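Local coordinates for glucosamine kinase (Streptacidiphilus jiangxiensis, PDB 6HWJ), which catalyses the ATP- and magnesium-dependent phosphorylation of D-glucosamine to D-glucosamine 6-phosphate and, to a lesser extent, also acts on glucose, at residues 165-170 / 182-187; 349-354 / 364-369; 379-384 / 391-396. All blocks are in the same frame, centred on the assembly; numbering follows the deposited sequence.

Contact 1: 165-170 / 182-187; sequences RPWGLL and ASVVAY
Two consecutive amides, those of W167 and G168, share the single carbonyl of V184: a classic beta bulge in an antiparallel hairpin, which shifts the pairing of strands 166-170 and 182-186 by one residue. V184 O is gripped at 2.8 Å by W167 N and at 3.1 Å by G168 N, both amides reaching it from the same face of its carbonyl plane. V184 N returns a bond to G168 O, closing a hydrogen-bonded pair. With CG anti to the carbonyl carbon (chi1 -72°), the W167 indole runs beside V184 and on towards A186; its CB lies 3.7 Å from V184 CG1. This is the tightly packed side, where L170 and A182 also meet, CB to CB. On the other face P166, L169, S183 and V185 pack more sparsely, the main touch being L169 CD2 against S183 CB at 3.8 Å. The solvent side lies at R165, whose side chain is exposed although its carbonyl O still takes A186 N at 2.8 Å; the guanidinium turns away and bonds T104 O through NH2. A186 itself and the next residue, Y187, are inferred to bind ATP, and S183 neighbours K133, another residue inferred to bind ATP. Helix 79-88 covers V184 and A182, helix 148-157 covers P166 and L169, and strands 98-102 and 130-134 flank the hairpin within a six-stranded antiparallel sheet.

Contact 2: 349-354 / 364-369; sequences VGRVVV and PVRAWI
V365 and I369 of one helix point at G350 of the other in an antiparallel helical hairpin, whose segment axes run 9.4 Å apart at 172°. G350 has no side chain, and its backbone is met directly: I369 CG1 lies 4.0 Å from G350 CA, while V365 CG1 touches G350 O. One turn further along, two valines meet. The V354 and V365 side chains lie alongside each other, pointing opposite ways, with V354 CG2 3.5 Å from V365 CG1. To one side W368 brings its six-membered ring up to the G350 backbone, and its indole NE1 is bonded to the carbonyl of A215 beyond the hairpin. R351 starts out away from the partner helix, yet a bend at chi2 (-57°) folds its chain back at about a right angle to I369. Salt bridges to D347 and D430 hold the guanidinium there. R366, poorly ordered, also pairs with D430, so this shared carboxylate probably offsets the closeness of the two arginines, whose planes stand 53° apart. Flat against the aliphatic tip, the R351 guanidinium takes I369 CD1 over the centre of one face, 3.5 Å from R351 CZ.

Contact 3: 379-384 / 391-396; sequences AYRTTL and DLFDDR
The helical turn 379-384 faces a loop, 391-396, that has short 3-10 pieces at its two ends, the backbones staying well apart with R381 CA 8.3 Å from F393 CA. Side chains bridge that distance, and F393 is central among them. Its CG is anti to the backbone N (chi1 179°), which carries the ring in toward the helix. There Y380 meets it in a T-shaped, edge-to-face stack: the Y380 edge, led by CE2, points at one face of F393, with centroids 5.1 Å apart and planes at 88°. Y380 CE2 comes down near the rim, 3.5 Å from F393 CG, rather than over the ring centre. Beyond the stack Y380 OH touches L392 CD1 and is hydrogen-bonded to H230. L384 completes the apolar part, its CD1 touching both F393 CB at 3.6 Å and L392 CD1 at 3.9 Å. The whole is a helix-to-helix connection folded back on the helix it leaves: the loop follows helix 362-386 and leads into helix 398-416, while helices 212-234 and 335-356 close over Y380. At the more polar end R381, on a chain extended from CG to NE, passes along the edge of the F393 ring, with NE near the ring plane and the guanidinium and ring planes 55° apart. R381 NH2 donates to D395 OD2 at 2.9 Å in a salt bridge that uses the anti lone pair, the carboxylate oxygen tilted from the guanidinium plane. A water accepts from R381 NE at 2.7 Å and makes a weak bond to the same D395 oxygen. Farther along the loop, D394 OD1 takes the amide of R396 in an Asx turn, and the R396 guanidinium grips both D394 carboxylate oxygens side-on through NE and NH2.

In the fold
The three contacts follow one another along the chain without touching. Contact 1 belongs to the beta-rich part and includes A186 and Y187 of the inferred ATP site; its S183 side chain is about 8 Å from that of D319, a magnesium ligand. D193, also inferred to bind ATP, has its side chain about 9 Å from that of V349 in contact 2. Contacts 2 and 3 share helix 362-386 in the helical part, nearest atoms about 13 Å apart. Contact 2 lies nearer the glucosamine site: the R351 side chain is about 9 Å from that of E409, which binds glucosamine. Contact 3 is away from the annotated sites. The centres of contacts 1 and 2 are 36 Å apart.

Contact 1: 165-170 / 182-187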
loop_
_atom_site.group_PDB
_atom_site.type_symbol
_atom_site.label_atom_id
_atom_site.label_comp_id
_atom_site.label_asym_id
_atom_site.label_seq_id
_atom_site.Cartn_x
_atom_site.Cartn_y
_atom_site.Cartn_z
ATOM N N ARG A 165 -2.004 11.369 -10.269
ATOM C CA ARG A 165 -3.318 11.968 -10.381
ATOM C C ARG A 165 -4.357 10.878 -10.682
ATOM O O ARG A 165 -4.179 10.106 -11.626
ATOM C CB ARG A 165 -3.346 13.031 -11.490
ATOM C CG ARG A 165 -4.714 13.705 -11.617
ATOM C CD ARG A 165 -4.949 14.259 -13.008
ATOM N NE ARG A 165 -4.317 15.559 -13.205
ATOM C CZ ARG A 165 -4.916 16.731 -13.005
ATOM N NH1 ARG A 165 -4.245 17.852 -13.219
ATOM N NH2 ARG A 165 -6.173 16.785 -12.589
ATOM N N PRO A 166 -5.433 10.784 -9.907
ATOM C CA PRO A 166 -6.486 9.820 -10.232
ATOM C C PRO A 166 -7.303 10.294 -11.416
ATOM O O PRO A 166 -7.694 11.461 -11.491
ATOM C CB PRO A 166 -7.328 9.762 -8.951
ATOM C CG PRO A 166 -7.165 11.111 -8.369
ATOM C CD PRO A 166 -5.743 11.535 -8.667
ATOM N N TRP A 167 -7.547 9.369 -12.342
ATOM C CA TRP A 167 -8.452 9.566 -13.457
ATOM C C TRP A 167 -9.822 8.962 -13.205
ATOM O O TRP A 167 -10.838 9.564 -13.551
ATOM C CB TRP A 167 -7.878 8.927 -14.729
ATOM C CG TRP A 167 -6.711 9.644 -15.340
ATOM C CD1 TRP A 167 -5.742 10.350 -14.691
ATOM C CD2 TRP A 167 -6.390 9.703 -16.737
ATOM N NE1 TRP A 167 -4.837 10.845 -15.592
ATOM C CE2 TRP A 167 -5.209 10.466 -16.858
ATOM C CE3 TRP A 167 -6.986 9.185 -17.892
ATOM C CZ2 TRP A 167 -4.608 10.717 -18.082
ATOM C CZ3 TRP A 167 -6.401 9.448 -19.121
ATOM C CH2 TRP A 167 -5.223 10.210 -19.209
ATOM N N GLY A 168 -9.868 7.762 -12.620
ATOM C CA GLY A 168 -11.146 7.156 -12.328
ATOM C C GLY A 168 -10.997 5.908 -11.493
ATOM O O GLY A 168 -9.907 5.331 -11.370
ATOM N N LEU A 169 -12.130 5.495 -10.942
ATOM C CA LEU A 169 -12.255 4.277 -10.172
ATOM C C LEU A 169 -13.511 3.540 -10.600
ATOM O O LEU A 169 -14.569 4.155 -10.776
ATOM C CB LEU A 169 -12.345 4.597 -8.677
ATOM C CG LEU A 169 -11.138 5.315 -8.088
ATOM C CD1 LEU A 169 -11.474 5.859 -6.713
ATOM C CD2 LEU A 169 -9.960 4.360 -8.046
ATOM N N LEU A 170 -13.396 2.225 -10.755
ATOM C CA LEU A 170 -14.542 1.356 -10.999
ATOM C C LEU A 170 -14.718 0.451 -9.792
ATOM O O LEU A 170 -13.799 -0.302 -9.439
ATOM C CB LEU A 170 -14.354 0.517 -12.257
ATOM C CG LEU A 170 -15.431 -0.543 -12.503
ATOM C CD1 LEU A 170 -16.801 0.132 -12.662
ATOM C CD2 LEU A 170 -15.115 -1.408 -13.710
ATOM N N ALA A 182 -11.220 -1.772 -10.726
ATOM C CA ALA A 182 -10.201 -1.160 -11.576
ATOM C C ALA A 182 -9.937 0.264 -11.112
ATOM O O ALA A 182 -10.855 0.976 -10.709
ATOM C CB ALA A 182 -10.610 -1.135 -13.051
ATOM N N SER A 183 -8.678 0.677 -11.197
ATOM C CA SER A 183 -8.273 2.049 -10.960
ATOM C C SER A 183 -7.531 2.558 -12.188
ATOM O O SER A 183 -6.876 1.789 -12.905
ATOM C CB SER A 183 -7.381 2.163 -9.723
ATOM O OG SER A 183 -6.235 1.347 -9.863
ATOM N N VAL A 184 -7.661 3.862 -12.433
ATOM C CA VAL A 184 -6.956 4.556 -13.504
ATOM C C VAL A 184 -6.298 5.778 -12.884
ATOM O O VAL A 184 -6.978 6.631 -12.308
ATOM C CB VAL A 184 -7.897 4.959 -14.637
ATOM C CG1 VAL A 184 -7.124 5.475 -15.832
ATOM C CG2 VAL A 184 -8.774 3.774 -15.046
ATOM N N VAL A 185 -4.969 5.845 -12.968
ATOM C CA VAL A 185 -4.202 6.949 -12.417
ATOM C C VAL A 185 -3.146 7.362 -13.438
ATOM O O VAL A 185 -2.830 6.631 -14.379
ATOM C CB VAL A 185 -3.528 6.598 -11.067
ATOM C CG1 VAL A 185 -4.544 6.085 -10.063
ATOM C CG2 VAL A 185 -2.428 5.561 -11.318
ATOM N N ALA A 186 -2.561 8.534 -13.203
ATOM C CA ALA A 186 -1.547 9.056 -14.097
ATOM C C ALA A 186 -0.339 8.136 -14.112
ATOM O O ALA A 186 0.004 7.510 -13.099
ATOM C CB ALA A 186 -1.127 10.460 -13.667
ATOM N N TYR A 187 0.265 8.012 -15.285
ATOM C CA TYR A 187 1.505 7.270 -15.484
ATOM C C TYR A 187 2.682 8.214 -15.250
ATOM O O TYR A 187 2.704 9.313 -15.794
ATOM C CB TYR A 187 1.535 6.718 -16.918
ATOM C CG TYR A 187 2.775 5.940 -17.317
ATOM C CD1 TYR A 187 3.333 5.002 -16.465
ATOM C CD2 TYR A 187 3.352 6.120 -18.569
ATOM C CE1 TYR A 187 4.448 4.274 -16.845
ATOM C CE2 TYR A 187 4.462 5.397 -18.957
ATOM C CZ TYR A 187 5.003 4.474 -18.092
ATOM O OH TYR A 187 6.112 3.750 -18.461
#

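Contact 2: 349-354 / 364-369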
loop_
_atom_site.group_PDB
_atom_site.type_symbol
_atom_site.label_atom_id
_atom_site.label_comp_id
_atom_site.label_asym_id
_atom_site.label_seq_id
_atom_site.Cartn_x
_atom_site.Cartn_y
_atom_site.Cartn_z
ATOM N N VAL A 349 16.872 3.260 5.839
ATOM C CA VAL A 349 17.620 3.808 4.714
ATOM C C VAL A 349 19.037 4.137 5.138
ATOM O O VAL A 349 19.998 3.804 4.446
ATOM C CB VAL A 349 16.908 5.050 4.144
ATOM C CG1 VAL A 349 17.822 5.801 3.171
ATOM C CG2 VAL A 349 15.636 4.639 3.428
ATOM N N GLY A 350 19.179 4.793 6.282
ATOM C CA GLY A 350 20.490 5.109 6.791
ATOM C C GLY A 350 21.302 3.870 7.091
ATOM O O GLY A 350 22.499 3.821 6.800
ATOM N N ARG A 351 20.666 2.845 7.680
ATOM C CA ARG A 351 21.399 1.627 7.985
ATOM C C ARG A 351 21.900 0.972 6.705
ATOM O O ARG A 351 23.022 0.457 6.661
ATOM C CB ARG A 351 20.520 0.642 8.771
ATOM C CG ARG A 351 19.906 1.220 10.036
ATOM C CD ARG A 351 20.916 1.758 11.000
ATOM N NE ARG A 351 20.254 2.477 12.098
ATOM C CZ ARG A 351 20.896 3.116 13.068
ATOM N NH1 ARG A 351 22.231 3.126 13.101
ATOM N NH2 ARG A 351 20.209 3.750 13.996
ATOM N N VAL A 352 21.059 0.951 5.667
ATOM C CA VAL A 352 21.425 0.301 4.408
ATOM C C VAL A 352 22.592 1.038 3.740
ATOM O O VAL A 352 23.511 0.407 3.202
ATOM C CB VAL A 352 20.191 0.239 3.489
ATOM C CG1 VAL A 352 20.607 -0.104 2.044
ATOM C CG2 VAL A 352 19.180 -0.781 4.033
ATOM N N VAL A 353 22.573 2.377 3.762
ATOM C CA VAL A 353 23.669 3.142 3.164
ATOM C C VAL A 353 24.979 2.767 3.832
ATOM O O VAL A 353 25.988 2.520 3.165
ATOM C CB VAL A 353 23.404 4.660 3.270
ATOM C CG1 VAL A 353 24.661 5.465 2.910
ATOM C CG2 VAL A 353 22.259 5.066 2.370
ATOM N N VAL A 354 24.977 2.692 5.167
ATOM C CA VAL A 354 26.207 2.395 5.889
ATOM C C VAL A 354 26.672 0.981 5.592
ATOM O O VAL A 354 27.869 0.724 5.432
ATOM C CB VAL A 354 25.999 2.629 7.395
ATOM C CG1 VAL A 354 27.157 2.040 8.179
ATOM C CG2 VAL A 354 25.830 4.132 7.676
ATOM N N PRO A 364 28.174 10.975 9.797
ATOM C CA PRO A 364 27.133 11.821 9.184
ATOM C C PRO A 364 25.835 11.089 8.897
ATOM O O PRO A 364 24.760 11.695 8.991
ATOM C CB PRO A 364 27.798 12.322 7.893
ATOM C CG PRO A 364 28.949 11.382 7.649
ATOM C CD PRO A 364 29.417 10.955 9.006
ATOM N N VAL A 365 25.889 9.808 8.538
ATOM C CA VAL A 365 24.658 9.068 8.264
ATOM C C VAL A 365 23.856 8.892 9.550
ATOM O O VAL A 365 22.632 9.070 9.569
ATOM C CB VAL A 365 24.976 7.710 7.614
ATOM C CG1 VAL A 365 23.689 6.918 7.372
ATOM C CG2 VAL A 365 25.742 7.892 6.323
ATOM N N ARG A 366 24.528 8.553 10.651
ATOM C CA ARG A 366 23.809 8.340 11.905
ATOM C C ARG A 366 23.254 9.650 12.450
ATOM O O ARG A 366 22.142 9.680 12.988
ATOM C CB ARG A 366 24.730 7.670 12.928
ATOM C CG ARG A 366 25.148 6.255 12.523
ATOM C CD ARG A 366 26.059 5.610 13.554
ATOM N NE ARG A 366 25.355 5.277 14.790
ATOM C CZ ARG A 366 25.950 4.836 15.894
ATOM N NH1 ARG A 366 27.268 4.676 15.928
ATOM N NH2 ARG A 366 25.227 4.558 16.969
ATOM N N ALA A 367 23.993 10.747 12.285
ATOM C CA ALA A 367 23.444 12.058 12.604
ATOM C C ALA A 367 22.205 12.335 11.768
ATOM O O ALA A 367 21.213 12.888 12.265
ATOM C CB ALA A 367 24.492 13.142 12.363
ATOM N N TRP A 368 22.228 11.919 10.501
ATOM C CA TRP A 368 21.081 12.139 9.629
ATOM C C TRP A 368 19.889 11.289 10.065
ATOM O O TRP A 368 18.735 11.742 10.005
ATOM C CB TRP A 368 21.468 11.829 8.165
ATOM C CG TRP A 368 20.294 11.852 7.230
ATOM C CD1 TRP A 368 19.849 12.912 6.493
ATOM C CD2 TRP A 368 19.404 10.769 6.962
ATOM N NE1 TRP A 368 18.726 12.543 5.766
ATOM C CE2 TRP A 368 18.433 11.237 6.045
ATOM C CE3 TRP A 368 19.340 9.433 7.394
ATOM C CZ2 TRP A 368 17.408 10.420 5.553
ATOM C CZ3 TRP A 368 18.324 8.624 6.902
ATOM C CH2 TRP A 368 17.378 9.113 5.987
ATOM N N ILE A 369 20.135 10.048 10.488
ATOM C CA ILE A 369 19.040 9.206 10.966
ATOM C C ILE A 369 18.264 9.913 12.072
ATOM O O ILE A 369 17.028 10.009 12.030
ATOM C CB ILE A 369 19.579 7.845 11.445
ATOM C CG1 ILE A 369 20.099 7.038 10.249
ATOM C CG2 ILE A 369 18.477 7.073 12.198
ATOM C CD1 ILE A 369 20.710 5.697 10.638
#

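Contact 3: 379-384 / 391-396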
loop_
_atom_site.group_PDB
_atom_site.type_symbol
_atom_site.label_atom_id
_atom_site.label_comp_id
_atom_site.label_asym_id
_atom_site.label_seq_id
_atom_site.Cartn_x
_atom_site.Cartn_y
_atom_site.Cartn_z
ATOM N N ALA A 379 7.755 18.512 10.813
ATOM C CA ALA A 379 6.960 18.881 9.647
ATOM C C ALA A 379 5.566 18.280 9.721
ATOM O O ALA A 379 4.572 18.947 9.416
ATOM C CB ALA A 379 7.681 18.435 8.374
ATOM N N TYR A 380 5.472 17.012 10.131
ATOM C CA TYR A 380 4.174 16.359 10.256
ATOM C C TYR A 380 3.282 17.084 11.257
ATOM O O TYR A 380 2.118 17.390 10.959
ATOM C CB TYR A 380 4.385 14.894 10.641
ATOM C CG TYR A 380 3.110 14.087 10.829
ATOM C CD1 TYR A 380 2.394 13.611 9.739
ATOM C CD2 TYR A 380 2.649 13.785 12.113
ATOM C CE1 TYR A 380 1.225 12.858 9.918
ATOM C CE2 TYR A 380 1.494 13.043 12.311
ATOM C CZ TYR A 380 0.784 12.577 11.223
ATOM O OH TYR A 380 -0.355 11.860 11.437
ATOM N N ARG A 381 3.806 17.371 12.445
ATOM C CA ARG A 381 3.029 18.082 13.464
ATOM C C ARG A 381 2.659 19.485 13.008
ATOM O O ARG A 381 1.511 19.920 13.167
ATOM C CB ARG A 381 3.809 18.166 14.781
ATOM C CG ARG A 381 3.839 16.875 15.595
ATOM C CD ARG A 381 4.280 17.150 17.028
ATOM N NE ARG A 381 4.248 15.959 17.867
ATOM C CZ ARG A 381 5.310 15.204 18.138
ATOM N NH1 ARG A 381 6.503 15.508 17.635
ATOM N NH2 ARG A 381 5.180 14.141 18.913
ATOM N N THR A 382 3.627 20.221 12.439
ATOM C CA THR A 382 3.341 21.576 11.965
ATOM C C THR A 382 2.259 21.564 10.890
ATOM O O THR A 382 1.360 22.412 10.893
ATOM C CB THR A 382 4.614 22.230 11.431
ATOM O OG1 THR A 382 5.617 22.221 12.443
ATOM C CG2 THR A 382 4.357 23.681 11.022
ATOM N N THR A 383 2.329 20.615 9.959
ATOM C CA THR A 383 1.327 20.550 8.895
ATOM C C THR A 383 -0.039 20.142 9.437
ATOM O O THR A 383 -1.062 20.767 9.096
ATOM C CB THR A 383 1.798 19.607 7.797
ATOM O OG1 THR A 383 3.026 20.095 7.244
ATOM C CG2 THR A 383 0.756 19.506 6.671
ATOM N N LEU A 384 -0.087 19.128 10.317
ATOM C CA LEU A 384 -1.367 18.796 10.943
ATOM C C LEU A 384 -1.982 20.022 11.619
ATOM O O LEU A 384 -3.193 20.254 11.526
ATOM C CB LEU A 384 -1.211 17.681 11.965
ATOM C CG LEU A 384 -1.037 16.257 11.453
ATOM C CD1 LEU A 384 -1.062 15.279 12.646
ATOM C CD2 LEU A 384 -2.107 15.873 10.447
ATOM N N ASP A 391 -5.492 16.442 16.260
ATOM C CA ASP A 391 -5.976 15.410 17.169
ATOM C C ASP A 391 -6.002 14.007 16.566
ATOM O O ASP A 391 -6.319 13.052 17.285
ATOM C CB ASP A 391 -7.387 15.771 17.661
ATOM C CG ASP A 391 -8.324 16.158 16.528
ATOM O OD1 ASP A 391 -7.914 16.068 15.348
ATOM O OD2 ASP A 391 -9.471 16.561 16.819
ATOM N N LEU A 392 -5.697 13.838 15.278
ATOM C CA LEU A 392 -5.642 12.487 14.744
ATOM C C LEU A 392 -4.350 11.779 15.104
ATOM O O LEU A 392 -4.280 10.547 15.000
ATOM C CB LEU A 392 -5.834 12.522 13.221
ATOM C CG LEU A 392 -4.825 13.252 12.365
ATOM C CD1 LEU A 392 -3.634 12.369 12.031
ATOM C CD2 LEU A 392 -5.512 13.752 11.093
ATOM N N PHE A 393 -3.343 12.516 15.562
ATOM C CA PHE A 393 -2.032 11.959 15.893
ATOM C C PHE A 393 -1.918 11.823 17.411
ATOM O O PHE A 393 -1.891 12.824 18.125
ATOM C CB PHE A 393 -0.923 12.845 15.318
ATOM C CG PHE A 393 0.474 12.352 15.627
ATOM C CD1 PHE A 393 0.817 11.026 15.418
ATOM C CD2 PHE A 393 1.433 13.217 16.121
ATOM C CE1 PHE A 393 2.077 10.572 15.707
ATOM C CE2 PHE A 393 2.711 12.759 16.403
ATOM C CZ PHE A 393 3.031 11.438 16.196
ATOM N N ASP A 394 -1.874 10.579 17.897
ATOM C CA ASP A 394 -1.654 10.275 19.323
ATOM C C ASP A 394 -0.219 9.768 19.461
ATOM O O ASP A 394 0.066 8.596 19.179
ATOM C CB ASP A 394 -2.667 9.249 19.811
ATOM C CG ASP A 394 -2.593 9.011 21.322
ATOM O OD1 ASP A 394 -1.623 9.466 21.968
ATOM O OD2 ASP A 394 -3.500 8.336 21.850
ATOM N N ASP A 395 0.688 10.654 19.892
ATOM C CA ASP A 395 2.106 10.315 19.905
ATOM C C ASP A 395 2.494 9.437 21.089
ATOM O O ASP A 395 3.648 8.997 21.166
ATOM C CB ASP A 395 2.972 11.579 19.878
ATOM C CG ASP A 395 2.645 12.543 20.996
ATOM O OD1 ASP A 395 1.931 12.154 21.943
ATOM O OD2 ASP A 395 3.099 13.698 20.903
ATOM N N ARG A 396 1.568 9.143 21.996
ATOM C CA ARG A 396 1.828 8.086 22.969
ATOM C C ARG A 396 2.091 6.754 22.287
ATOM O O ARG A 396 2.752 5.892 22.864
ATOM C CB ARG A 396 0.650 7.954 23.935
ATOM C CG ARG A 396 0.377 9.221 24.750
ATOM C CD ARG A 396 -0.899 9.075 25.557
ATOM N NE ARG A 396 -2.051 8.786 24.706
ATOM C CZ ARG A 396 -3.246 8.430 25.161
ATOM N NH1 ARG A 396 -3.454 8.321 26.470
ATOM N NH2 ARG A 396 -4.230 8.186 24.310
HETATM O O HOH W 1 1.640 15.626 18.646
#